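Local coordinates for repressor protein C2 (Enterobacteria phage P22, PDB 2R1J) that represses lytic genes by binding the phage operators through its N-terminal helix-turn-helix domain, so that the phage stays dormant in the host chromosome, at residues Arg9-Ala12 and Arg13-Leu17; Ile35-Glu39 and Arg40-Glu44; Asn49-Ala52 and Leu53-Leu57. All coordinates share one frame; numbering follows the deposited sequence.

All three contacts are local, each within a continuous run of the DNA-binding domain. Contacts 1 and 3 lie within single helices, 6-17 and 47-56, on regular helical backbone bonds; contact 2 covers the end of helix 32-39 and the following loop. Contact 1 has as many exposed as buried touching residues, contact 2 is buried in its helix but exposed at Ser41 and Glu42, and contact 3 is largely buried, with Lys55 at the surface. Contact 1 reaches DNA phosphates through arginines, contact 2 through serine, tryptophan and a main-chain NH, contact 3 through an asparagine amide. Salt bridges join contacts 1 and 2, whereas Leu53 packs contact 3 against Ile10 and Trp38. Contact 3 also reaches the second subunit.

Contact 1 (Arg9-Ala12 and Arg13-Leu17); sequences RIRA and RRKKL. With nucleotides of chain B.
Arg13 N, Arg14 N, Lys15 N and Lys16 N bond back to the carbonyl oxygens of Arg9, Ile10, Arg11 and Ala12, an unbroken series of i to i+4 bonds in helix 6-17, the first helix of this HTH cro/C1-type DNA-binding domain. Arg11 and Arg14 leave the helix side by side and point the same way, three residues apart on one side of it, both with CG anti to the backbone N (chi1 173° and 179°). Their guanidinium planes stand 82° apart, with Arg11 NE 4.0 Å from Arg14 NH2. The nearby carboxylate and phosphates probably offset the like charges. Glu39, on helix 32-39, takes one arginine on each carboxylate oxygen, Arg14 NE on OE2 and Arg11 NE on OE1. These salt bridges probably fix how the two guanidinium groups are turned toward the DNA. Arg14 NH1 also donates to Ile19 O. Alongside, the Lys15 chain bends at chi2 and chi3, which lays Lys15 CE 3.9 Å from Arg11 CG. Two successive phosphates of chain B receive the arginines. Arg14 NH1 makes a weak bond of 3.3 Å to DT3 OP1, whereas Arg11 NH2 donates a hydrogen bond of 2.7 Å to DT4 OP1, near the plane at the guanidinium edge.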
loop_
_atom_site.group_PDB
_atom_site.type_symbol
_atom_site.label_atom_id
_atom_site.label_comp_id
_atom_site.label_asym_id
_atom_site.label_seq_id
_atom_site.Cartn_x
_atom_site.Cartn_y
_atom_site.Cartn_z
ATOM N N ARG C 9 13.274 8.429 1.596
ATOM C CA ARG C 9 13.562 7.527 0.494
ATOM C C ARG C 9 12.780 7.936 -0.746
ATOM O O ARG C 9 13.237 7.755 -1.877
ATOM C CB ARG C 9 13.227 6.090 0.883
ATOM C CG ARG C 9 14.221 5.515 1.884
ATOM C CD ARG C 9 13.970 4.038 2.169
ATOM N NE ARG C 9 12.825 3.824 3.052
ATOM C CZ ARG C 9 12.858 3.936 4.378
ATOM N NH1 ARG C 9 13.988 4.268 5.006
ATOM N NH2 ARG C 9 11.754 3.703 5.088
ATOM N N ILE C 10 11.596 8.495 -0.531
ATOM C CA ILE C 10 10.774 8.949 -1.638
ATOM C C ILE C 10 11.435 10.143 -2.321
ATOM O O ILE C 10 11.579 10.151 -3.553
ATOM C CB ILE C 10 9.352 9.348 -1.140
ATOM C CG1 ILE C 10 8.587 8.080 -0.726
ATOM C CG2 ILE C 10 8.576 10.048 -2.230
ATOM C CD1 ILE C 10 7.190 8.379 -0.156
ATOM N N ARG C 11 11.849 11.133 -1.532
ATOM C CA ARG C 11 12.461 12.326 -2.107
ATOM C C ARG C 11 13.767 11.971 -2.795
ATOM O O ARG C 11 13.986 12.384 -3.925
ATOM C CB ARG C 11 12.674 13.409 -1.040
ATOM C CG ARG C 11 13.458 14.624 -1.525
ATOM C CD ARG C 11 13.391 15.762 -0.526
ATOM N NE ARG C 11 12.054 16.357 -0.503
ATOM C CZ ARG C 11 11.652 17.289 0.357
ATOM N NH1 ARG C 11 12.483 17.752 1.283
ATOM N NH2 ARG C 11 10.405 17.748 0.298
ATOM N N ALA C 12 14.623 11.191 -2.142
ATOM C CA ALA C 12 15.892 10.849 -2.783
ATOM C C ALA C 12 15.668 10.149 -4.118
ATOM O O ALA C 12 16.357 10.421 -5.106
ATOM C CB ALA C 12 16.734 9.982 -1.875
ATOM N N ARG C 13 14.690 9.253 -4.160
ATOM C CA ARG C 13 14.397 8.516 -5.377
ATOM C C ARG C 13 13.876 9.444 -6.473
ATOM O O ARG C 13 14.205 9.279 -7.656
ATOM C CB ARG C 13 13.386 7.413 -5.060
ATOM C CG ARG C 13 13.519 6.176 -5.896
ATOM C CD ARG C 13 14.893 5.567 -5.722
ATOM N NE ARG C 13 15.038 4.329 -6.474
ATOM C CZ ARG C 13 14.932 4.237 -7.797
ATOM N NH1 ARG C 13 15.080 3.062 -8.397
ATOM N NH2 ARG C 13 14.677 5.319 -8.522
ATOM N N ARG C 14 13.065 10.427 -6.086
ATOM C CA ARG C 14 12.526 11.384 -7.043
ATOM C C ARG C 14 13.670 12.239 -7.624
ATOM O O ARG C 14 13.713 12.472 -8.832
ATOM C CB ARG C 14 11.497 12.296 -6.377
ATOM C CG ARG C 14 10.916 13.333 -7.332
ATOM C CD ARG C 14 9.785 14.126 -6.705
ATOM N NE ARG C 14 10.189 14.862 -5.506
ATOM C CZ ARG C 14 10.884 15.992 -5.514
ATOM N NH1 ARG C 14 11.266 16.530 -6.675
ATOM N NH2 ARG C 14 11.189 16.587 -4.364
ATOM N N LYS C 15 14.566 12.711 -6.758
ATOM C CA LYS C 15 15.716 13.521 -7.178
ATOM C C LYS C 15 16.537 12.747 -8.215
ATOM O O LYS C 15 17.041 13.326 -9.170
ATOM C CB LYS C 15 16.634 13.828 -5.998
ATOM C CG LYS C 15 15.983 14.461 -4.800
ATOM C CD LYS C 15 15.524 15.849 -5.101
ATOM C CE LYS C 15 15.781 16.748 -3.911
ATOM N NZ LYS C 15 15.692 18.189 -4.296
ATOM N N LYS C 16 16.671 11.444 -8.017
ATOM C CA LYS C 16 17.424 10.596 -8.942
ATOM C C LYS C 16 16.808 10.617 -10.345
ATOM O O LYS C 16 17.528 10.681 -11.351
ATOM C CB LYS C 16 17.456 9.161 -8.403
ATOM C CG LYS C 16 18.804 8.480 -8.452
ATOM C CD LYS C 16 19.834 9.215 -7.613
ATOM C CE LYS C 16 21.195 8.519 -7.653
ATOM N NZ LYS C 16 22.271 9.324 -6.986
ATOM N N LEU C 17 15.478 10.562 -10.417
ATOM C CA LEU C 17 14.765 10.580 -11.695
ATOM C C LEU C 17 14.703 11.974 -12.308
ATOM O O LEU C 17 14.272 12.141 -13.453
ATOM C CB LEU C 17 13.336 10.057 -11.508
ATOM C CG LEU C 17 13.105 8.550 -11.389
ATOM C CD1 LEU C 17 13.273 7.907 -12.752
ATOM C CD2 LEU C 17 14.056 7.936 -10.381
ATOM P P DT B 4 8.699 20.667 0.281
ATOM O OP1 DT B 4 9.877 20.277 1.088
ATOM O OP2 DT B 4 7.844 19.587 -0.297
ATOM O "O5'" DT B 4 7.835 21.648 1.182
ATOM C "C5'" DT B 4 8.423 22.864 1.652
ATOM C "C4'" DT B 4 7.415 23.714 2.387
ATOM O "O4'" DT B 4 6.436 24.251 1.475
ATOM C "C3'" DT B 4 6.630 23.038 3.511
ATOM O "O3'" DT B 4 6.596 23.962 4.596
ATOM C "C2'" DT B 4 5.243 22.851 2.913
ATOM C "C1'" DT B 4 5.125 24.058 2.005
ATOM N N1 DT B 4 4.216 23.942 0.853
ATOM C C2 DT B 4 3.272 24.939 0.651
ATOM O O2 DT B 4 3.055 25.834 1.449
ATOM N N3 DT B 4 2.580 24.842 -0.525
ATOM C C4 DT B 4 2.711 23.863 -1.486
ATOM O O4 DT B 4 2.064 23.937 -2.516
ATOM C C5 DT B 4 3.651 22.809 -1.179
ATOM C C7 DT B 4 3.805 21.676 -2.139
ATOM C C6 DT B 4 4.350 22.895 -0.034
ATOM P P DT B 3 9.826 20.680 -6.599
ATOM O OP1 DT B 3 11.011 19.836 -6.325
ATOM O OP2 DT B 3 8.700 20.137 -7.383
ATOM O "O5'" DT B 3 9.300 21.259 -5.214
ATOM C "C5'" DT B 3 10.220 21.876 -4.327
ATOM C "C4'" DT B 3 9.523 22.463 -3.121
ATOM O "O4'" DT B 3 8.622 23.529 -3.506
ATOM C "C3'" DT B 3 8.715 21.513 -2.225
ATOM O "O3'" DT B 3 9.213 21.653 -0.893
ATOM C "C2'" DT B 3 7.292 22.049 -2.329
ATOM C "C1'" DT B 3 7.523 23.518 -2.611
ATOM N N1 DT B 3 6.406 24.242 -3.248
ATOM C C2 DT B 3 5.832 25.296 -2.573
ATOM O O2 DT B 3 6.173 25.643 -1.459
ATOM N N3 DT B 3 4.832 25.934 -3.251
ATOM C C4 DT B 3 4.352 25.634 -4.508
ATOM O O4 DT B 3 3.441 26.318 -4.996
ATOM C C5 DT B 3 4.984 24.507 -5.154
ATOM C C7 DT B 3 4.517 24.089 -6.517
ATOM C C6 DT B 3 5.966 23.874 -4.499
#

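Contact 2 (Ile35-Glu39 and Arg40-Glu44). With nucleotides of chain B; nucleotides of chain A.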
loop_
_atom_site.group_PDB
_atom_site.type_symbol
_atom_site.label_atom_id
_atom_site.label_comp_id
_atom_site.label_asym_id
_atom_site.label_seq_id
_atom_site.Cartn_x
_atom_site.Cartn_y
_atom_site.Cartn_z
ATOM N N ILE C 35 2.480 14.606 -2.826
ATOM C CA ILE C 35 3.873 14.159 -2.888
ATOM C C ILE C 35 4.668 14.872 -1.788
ATOM O O ILE C 35 5.478 14.244 -1.084
ATOM C CB ILE C 35 4.516 14.475 -4.270
ATOM C CG1 ILE C 35 3.757 13.754 -5.383
ATOM C CG2 ILE C 35 5.995 14.025 -4.259
ATOM C CD1 ILE C 35 3.680 12.254 -5.234
ATOM N N SER C 36 4.441 16.172 -1.644
ATOM C CA SER C 36 5.114 16.974 -0.620
ATOM C C SER C 36 4.832 16.449 0.775
ATOM O O SER C 36 5.720 16.366 1.621
ATOM C CB SER C 36 4.688 18.442 -0.732
ATOM O OG SER C 36 5.149 19.186 0.376
ATOM N N GLN C 37 3.585 16.036 1.004
ATOM C CA GLN C 37 3.218 15.513 2.308
ATOM C C GLN C 37 3.912 14.176 2.589
ATOM O O GLN C 37 4.360 13.951 3.701
ATOM C CB GLN C 37 1.691 15.392 2.392
ATOM C CG GLN C 37 0.968 16.702 2.323
ATOM C CD GLN C 37 -0.525 16.532 2.040
ATOM O OE1 GLN C 37 -0.945 15.537 1.438
ATOM N NE2 GLN C 37 -1.321 17.514 2.451
ATOM N N TRP C 38 4.001 13.293 1.597
ATOM C CA TRP C 38 4.671 12.020 1.793
ATOM C C TRP C 38 6.162 12.238 2.046
ATOM O O TRP C 38 6.750 11.593 2.921
ATOM C CB TRP C 38 4.543 11.110 0.575
ATOM C CG TRP C 38 3.123 10.771 0.243
ATOM C CD1 TRP C 38 2.033 10.878 1.076
ATOM C CD2 TRP C 38 2.641 10.298 -1.004
ATOM N NE1 TRP C 38 0.886 10.505 0.398
ATOM C CE2 TRP C 38 1.230 10.142 -0.881
ATOM C CE3 TRP C 38 3.254 9.989 -2.219
ATOM C CZ2 TRP C 38 0.429 9.697 -1.938
ATOM C CZ3 TRP C 38 2.463 9.547 -3.280
ATOM C CH2 TRP C 38 1.059 9.402 -3.135
ATOM N N GLU C 39 6.768 13.152 1.292
ATOM C CA GLU C 39 8.219 13.362 1.448
ATOM C C GLU C 39 8.602 13.921 2.805
ATOM O O GLU C 39 9.666 13.582 3.332
ATOM C CB GLU C 39 8.774 14.270 0.331
ATOM C CG GLU C 39 8.532 13.683 -1.031
ATOM C CD GLU C 39 9.303 14.359 -2.159
ATOM O OE1 GLU C 39 9.651 15.540 -2.020
ATOM O OE2 GLU C 39 9.509 13.688 -3.183
ATOM N N ARG C 40 7.743 14.762 3.365
ATOM C CA ARG C 40 7.991 15.375 4.661
ATOM C C ARG C 40 7.420 14.543 5.812
ATOM O O ARG C 40 7.454 14.949 6.977
ATOM C CB ARG C 40 7.411 16.783 4.691
ATOM C CG ARG C 40 8.157 17.780 3.794
ATOM C CD ARG C 40 7.524 19.141 3.820
ATOM N NE ARG C 40 6.234 19.111 3.153
ATOM C CZ ARG C 40 5.069 19.002 3.786
ATOM N NH1 ARG C 40 5.039 18.935 5.111
ATOM N NH2 ARG C 40 3.947 18.917 3.086
ATOM N N SER C 41 6.904 13.376 5.471
ATOM C CA SER C 41 6.333 12.477 6.476
ATOM C C SER C 41 5.101 13.062 7.199
ATOM O O SER C 41 4.797 12.678 8.343
ATOM C CB SER C 41 7.416 12.076 7.482
ATOM O OG SER C 41 8.362 11.215 6.862
ATOM N N GLU C 42 4.397 13.969 6.529
ATOM C CA GLU C 42 3.165 14.593 7.064
ATOM C C GLU C 42 2.045 13.519 7.009
ATOM O O GLU C 42 1.119 13.518 7.831
ATOM C CB GLU C 42 2.775 15.811 6.217
ATOM C CG GLU C 42 1.567 16.610 6.740
ATOM C CD GLU C 42 1.225 17.846 5.892
ATOM O OE1 GLU C 42 0.023 18.170 5.800
ATOM O OE2 GLU C 42 2.142 18.518 5.334
ATOM N N THR C 43 2.144 12.632 6.024
ATOM C CA THR C 43 1.215 11.513 5.835
ATOM C C THR C 43 1.990 10.411 5.110
ATOM O O THR C 43 3.153 10.607 4.736
ATOM C CB THR C 43 0.040 11.900 4.918
ATOM O OG1 THR C 43 0.554 12.341 3.648
ATOM C CG2 THR C 43 -0.794 13.013 5.549
ATOM N N GLU C 44 1.365 9.252 4.941
ATOM C CA GLU C 44 1.949 8.127 4.205
ATOM C C GLU C 44 0.946 7.768 3.110
ATOM O O GLU C 44 -0.271 7.940 3.277
ATOM C CB GLU C 44 2.166 6.916 5.097
ATOM C CG GLU C 44 3.361 7.084 6.002
ATOM C CD GLU C 44 3.680 5.863 6.849
ATOM O OE1 GLU C 44 3.127 4.763 6.615
ATOM O OE2 GLU C 44 4.517 6.009 7.764
ATOM P P DT B 4 8.699 20.667 0.281
ATOM O OP1 DT B 4 9.877 20.277 1.088
ATOM O OP2 DT B 4 7.844 19.587 -0.297
ATOM O "O5'" DT B 4 7.835 21.648 1.182
ATOM C "C5'" DT B 4 8.423 22.864 1.652
ATOM C "C4'" DT B 4 7.415 23.714 2.387
ATOM O "O4'" DT B 4 6.436 24.251 1.475
ATOM C "C3'" DT B 4 6.630 23.038 3.511
ATOM O "O3'" DT B 4 6.596 23.962 4.596
ATOM C "C2'" DT B 4 5.243 22.851 2.913
ATOM C "C1'" DT B 4 5.125 24.058 2.005
ATOM N N1 DT B 4 4.216 23.942 0.853
ATOM C C2 DT B 4 3.272 24.939 0.651
ATOM O O2 DT B 4 3.055 25.834 1.449
ATOM N N3 DT B 4 2.580 24.842 -0.525
ATOM C C4 DT B 4 2.711 23.863 -1.486
ATOM O O4 DT B 4 2.064 23.937 -2.516
ATOM C C5 DT B 4 3.651 22.809 -1.179
ATOM C C7 DT B 4 3.805 21.676 -2.139
ATOM C C6 DT B 4 4.350 22.895 -0.034
ATOM P P DT A 12 -1.739 8.225 6.862
ATOM O OP1 DT A 12 -1.357 6.839 6.530
ATOM O OP2 DT A 12 -0.709 9.207 7.252
ATOM O "O5'" DT A 12 -2.632 8.837 5.707
ATOM C "C5'" DT A 12 -3.583 8.007 5.049
ATOM C "C4'" DT A 12 -4.321 8.777 3.986
ATOM O "O4'" DT A 12 -5.146 9.810 4.600
ATOM C "C3'" DT A 12 -3.411 9.491 2.981
ATOM O "O3'" DT A 12 -3.718 8.993 1.674
ATOM C "C2'" DT A 12 -3.736 10.965 3.170
ATOM C "C1'" DT A 12 -5.133 10.955 3.776
ATOM N N1 DT A 12 -5.468 12.114 4.628
ATOM C C2 DT A 12 -6.631 12.791 4.350
ATOM O O2 DT A 12 -7.355 12.525 3.412
ATOM N N3 DT A 12 -6.927 13.800 5.223
ATOM C C4 DT A 12 -6.226 14.187 6.311
ATOM O O4 DT A 12 -6.690 15.066 7.055
ATOM C C5 DT A 12 -4.980 13.488 6.523
ATOM C C7 DT A 12 -4.090 13.912 7.646
ATOM C C6 DT A 12 -4.664 12.485 5.686
ATOM P P DC A 13 -2.859 9.459 0.387
ATOM O OP1 DC A 13 -2.420 8.281 -0.360
ATOM O OP2 DC A 13 -1.916 10.559 0.687
ATOM O "O5'" DC A 13 -4.005 10.083 -0.503
ATOM C "C5'" DC A 13 -3.875 11.372 -1.078
ATOM C "C4'" DC A 13 -5.227 12.043 -1.104
ATOM O "O4'" DC A 13 -5.572 12.377 0.272
ATOM C "C3'" DC A 13 -5.175 13.382 -1.839
ATOM O "O3'" DC A 13 -5.617 13.299 -3.173
ATOM C "C2'" DC A 13 -6.056 14.313 -1.026
ATOM C "C1'" DC A 13 -6.286 13.613 0.308
ATOM N N1 DC A 13 -5.742 14.438 1.409
ATOM C C2 DC A 13 -6.557 15.437 1.952
ATOM O O2 DC A 13 -7.642 15.641 1.430
ATOM N N3 DC A 13 -6.122 16.163 3.002
ATOM C C4 DC A 13 -4.901 15.959 3.499
ATOM N N4 DC A 13 -4.526 16.680 4.571
ATOM C C5 DC A 13 -4.016 14.991 2.930
ATOM C C6 DC A 13 -4.480 14.247 1.903
HETATM O O HOH W 1 -1.415 12.944 1.895
HETATM O O HOH W 2 -0.987 20.328 4.038
HETATM O O HOH W 3 5.603 9.511 4.078
HETATM O O HOH W 4 10.489 12.366 5.815
#
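Ser36 OG is gripped from two directions: it accepts from Arg40 NE and NH2, both at 3.0 Å, and donates to OP2 of DT4 in chain B at 2.8 Å. The arginine meets it side-on, OG lying only 1° out of the guanidinium plane, and the bend at chi3 turns the group back over the last helical turn. One guanidinium face is turned to Ser36 O and the opposite one to C2' of DT4. At its far edge, Arg40 NH1 and NH2 converge end-on upon Glu42 OE2, each 2.9 Å away, in a salt bridge. Arg40 thus ties the phosphate-binding serine to the loop.

The backbone closes in a Schellman motif. Ser41 takes a positive phi of 63°, Glu42 N bonds to Gln37 O at 2.8 Å, and Ser41 N bonds to Trp38 O. The extended Glu42 chain crosses Gln37 with carboxylate and amide planes 64° apart, and a water bridges Glu42 OE1 to Gln37 NE2. That same NE2 donates to O4 of a thymine base, a direct reading of the operator.

On the other strand, Trp38 NE1 donates to OP2 of DC13 in chain A at 2.8 Å. A water held by Gln37 OE1 and Thr43 OG1 donates to the same phosphate oxygen, while Glu44 N bonds to OP2 of the adjacent DT12. Both DNA strands are thus held by the last turn of helix 32-39 and the loop after it.

Helix 32-39 is the recognition helix of the helix-turn-helix. Ile35 and Ser36 pack on helix 21-28, Trp38 touches Ile10 of helix 6-17 through CB and Leu53 and Asn49 of helix 47-56 through its ring, and Glu39 forms salt bridges with Arg14 and Arg11 of helix 6-17.

Contact 3 (Asn49-Ala52 and Leu53-Leu57); sequences NLLA and LSKAL. With nucleotides of chain A.
The flat peptide carbonyl of Leu51 receives Ser54 OG and Lys55 N, both tilted to the same side of its plane and both donating to its oxygen. The hydroxyl bond is the shorter, 2.6 Å from Ser54 OG to Leu51 O, against 3.2 Å from Lys55 N. It forms because OG sits in the crowded position between the backbone N and the carbonyl carbon (chi1 66°), so the hydroxyl folds back onto the preceding turn of helix 47-56. The other flat group, the Asn49 amide, faces the operator: ND2 donates to OP1 of DC13 in chain A at 2.8 Å along an almost straight bond (171°). Thus helix 47-56 of the HTH cro/C1-type domain contacts the DNA backbone from its first turn. A turn after Leu51, the Lys55 chain runs straight and then bends at chi4, bringing NZ 3.6 Å from Leu51 CD1 where the two side chains cross. The ammonium group forms a salt bridge with Asp62 of the second subunit, on which Leu51 also packs. Within the domain, Leu53 lies against Ile10 of helix 6-17 and Leu64 of helix 61-66, Leu51 and Ser54 touch Pro61 of that last helix, and Ala52 and Ala56 pack on helix 21-28.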
loop_
_atom_site.group_PDB
_atom_site.type_symbol
_atom_site.label_atom_id
_atom_site.label_comp_id
_atom_site.label_asym_id
_atom_site.label_seq_id
_atom_site.Cartn_x
_atom_site.Cartn_y
_atom_site.Cartn_z
ATOM N N ASN C 49 -2.056 4.123 -3.770
ATOM C CA ASN C 49 -1.057 5.127 -4.068
ATOM C C ASN C 49 0.370 4.640 -3.800
ATOM O O ASN C 49 1.293 5.010 -4.545
ATOM C CB ASN C 49 -1.358 6.417 -3.313
ATOM C CG ASN C 49 -2.585 7.140 -3.862
ATOM O OD1 ASN C 49 -2.990 6.932 -5.023
ATOM N ND2 ASN C 49 -3.184 8.002 -3.047
ATOM N N LEU C 50 0.579 3.836 -2.761
ATOM C CA LEU C 50 1.923 3.342 -2.509
ATOM C C LEU C 50 2.360 2.459 -3.678
ATOM O O LEU C 50 3.507 2.547 -4.133
ATOM C CB LEU C 50 2.004 2.544 -1.194
ATOM C CG LEU C 50 3.345 1.851 -0.880
ATOM C CD1 LEU C 50 4.484 2.851 -0.709
ATOM C CD2 LEU C 50 3.140 1.039 0.394
ATOM N N LEU C 51 1.470 1.611 -4.169
ATOM C CA LEU C 51 1.855 0.751 -5.285
ATOM C C LEU C 51 2.167 1.589 -6.527
ATOM O O LEU C 51 3.184 1.359 -7.196
ATOM C CB LEU C 51 0.764 -0.275 -5.549
ATOM C CG LEU C 51 1.015 -1.601 -4.818
ATOM C CD1 LEU C 51 2.203 -2.303 -5.509
ATOM C CD2 LEU C 51 1.346 -1.391 -3.355
ATOM N N ALA C 52 1.336 2.583 -6.830
ATOM C CA ALA C 52 1.598 3.420 -8.006
ATOM C C ALA C 52 2.894 4.214 -7.855
ATOM O O ALA C 52 3.616 4.445 -8.836
ATOM C CB ALA C 52 0.403 4.370 -8.262
ATOM N N LEU C 53 3.183 4.634 -6.627
ATOM C CA LEU C 53 4.382 5.387 -6.326
ATOM C C LEU C 53 5.628 4.503 -6.536
ATOM O O LEU C 53 6.623 4.940 -7.135
ATOM C CB LEU C 53 4.327 5.878 -4.875
ATOM C CG LEU C 53 5.555 6.615 -4.334
ATOM C CD1 LEU C 53 5.741 7.937 -5.088
ATOM C CD2 LEU C 53 5.367 6.884 -2.829
ATOM N N SER C 54 5.562 3.268 -6.063
ATOM C CA SER C 54 6.690 2.350 -6.205
ATOM C C SER C 54 6.994 2.137 -7.696
ATOM O O SER C 54 8.159 2.060 -8.087
ATOM C CB SER C 54 6.382 1.016 -5.521
ATOM O OG SER C 54 5.336 0.326 -6.174
ATOM N N LYS C 55 5.963 2.044 -8.525
ATOM C CA LYS C 55 6.189 1.856 -9.961
ATOM C C LYS C 55 6.815 3.116 -10.571
ATOM O O LYS C 55 7.802 3.031 -11.315
ATOM C CB LYS C 55 4.884 1.506 -10.668
ATOM C CG LYS C 55 4.402 0.130 -10.304
ATOM C CD LYS C 55 3.058 -0.177 -10.892
ATOM C CE LYS C 55 2.643 -1.581 -10.483
ATOM N NZ LYS C 55 2.739 -1.768 -8.992
ATOM N N ALA C 56 6.268 4.281 -10.251
ATOM C CA ALA C 56 6.811 5.540 -10.776
ATOM C C ALA C 56 8.268 5.755 -10.379
ATOM O O ALA C 56 9.054 6.300 -11.163
ATOM C CB ALA C 56 5.959 6.729 -10.295
ATOM N N LEU C 57 8.639 5.325 -9.175
ATOM C CA LEU C 57 10.010 5.496 -8.694
ATOM C C LEU C 57 10.904 4.300 -9.003
ATOM O O LEU C 57 12.049 4.269 -8.590
ATOM C CB LEU C 57 10.028 5.763 -7.189
ATOM C CG LEU C 57 9.310 7.034 -6.719
ATOM C CD1 LEU C 57 9.407 7.148 -5.188
ATOM C CD2 LEU C 57 9.936 8.257 -7.384
ATOM P P DC A 13 -2.859 9.459 0.387
ATOM O OP1 DC A 13 -2.420 8.281 -0.360
ATOM O OP2 DC A 13 -1.916 10.559 0.687
ATOM O "O5'" DC A 13 -4.005 10.083 -0.503
ATOM C "C5'" DC A 13 -3.875 11.372 -1.078
ATOM C "C4'" DC A 13 -5.227 12.043 -1.104
ATOM O "O4'" DC A 13 -5.572 12.377 0.272
ATOM C "C3'" DC A 13 -5.175 13.382 -1.839
ATOM O "O3'" DC A 13 -5.617 13.299 -3.173
ATOM C "C2'" DC A 13 -6.056 14.313 -1.026
ATOM C "C1'" DC A 13 -6.286 13.613 0.308
ATOM N N1 DC A 13 -5.742 14.438 1.409
ATOM C C2 DC A 13 -6.557 15.437 1.952
ATOM O O2 DC A 13 -7.642 15.641 1.430
ATOM N N3 DC A 13 -6.122 16.163 3.002
ATOM C C4 DC A 13 -4.901 15.959 3.499
ATOM N N4 DC A 13 -4.526 16.680 4.571
ATOM C C5 DC A 13 -4.016 14.991 2.930
ATOM C C6 DC A 13 -4.480 14.247 1.903
#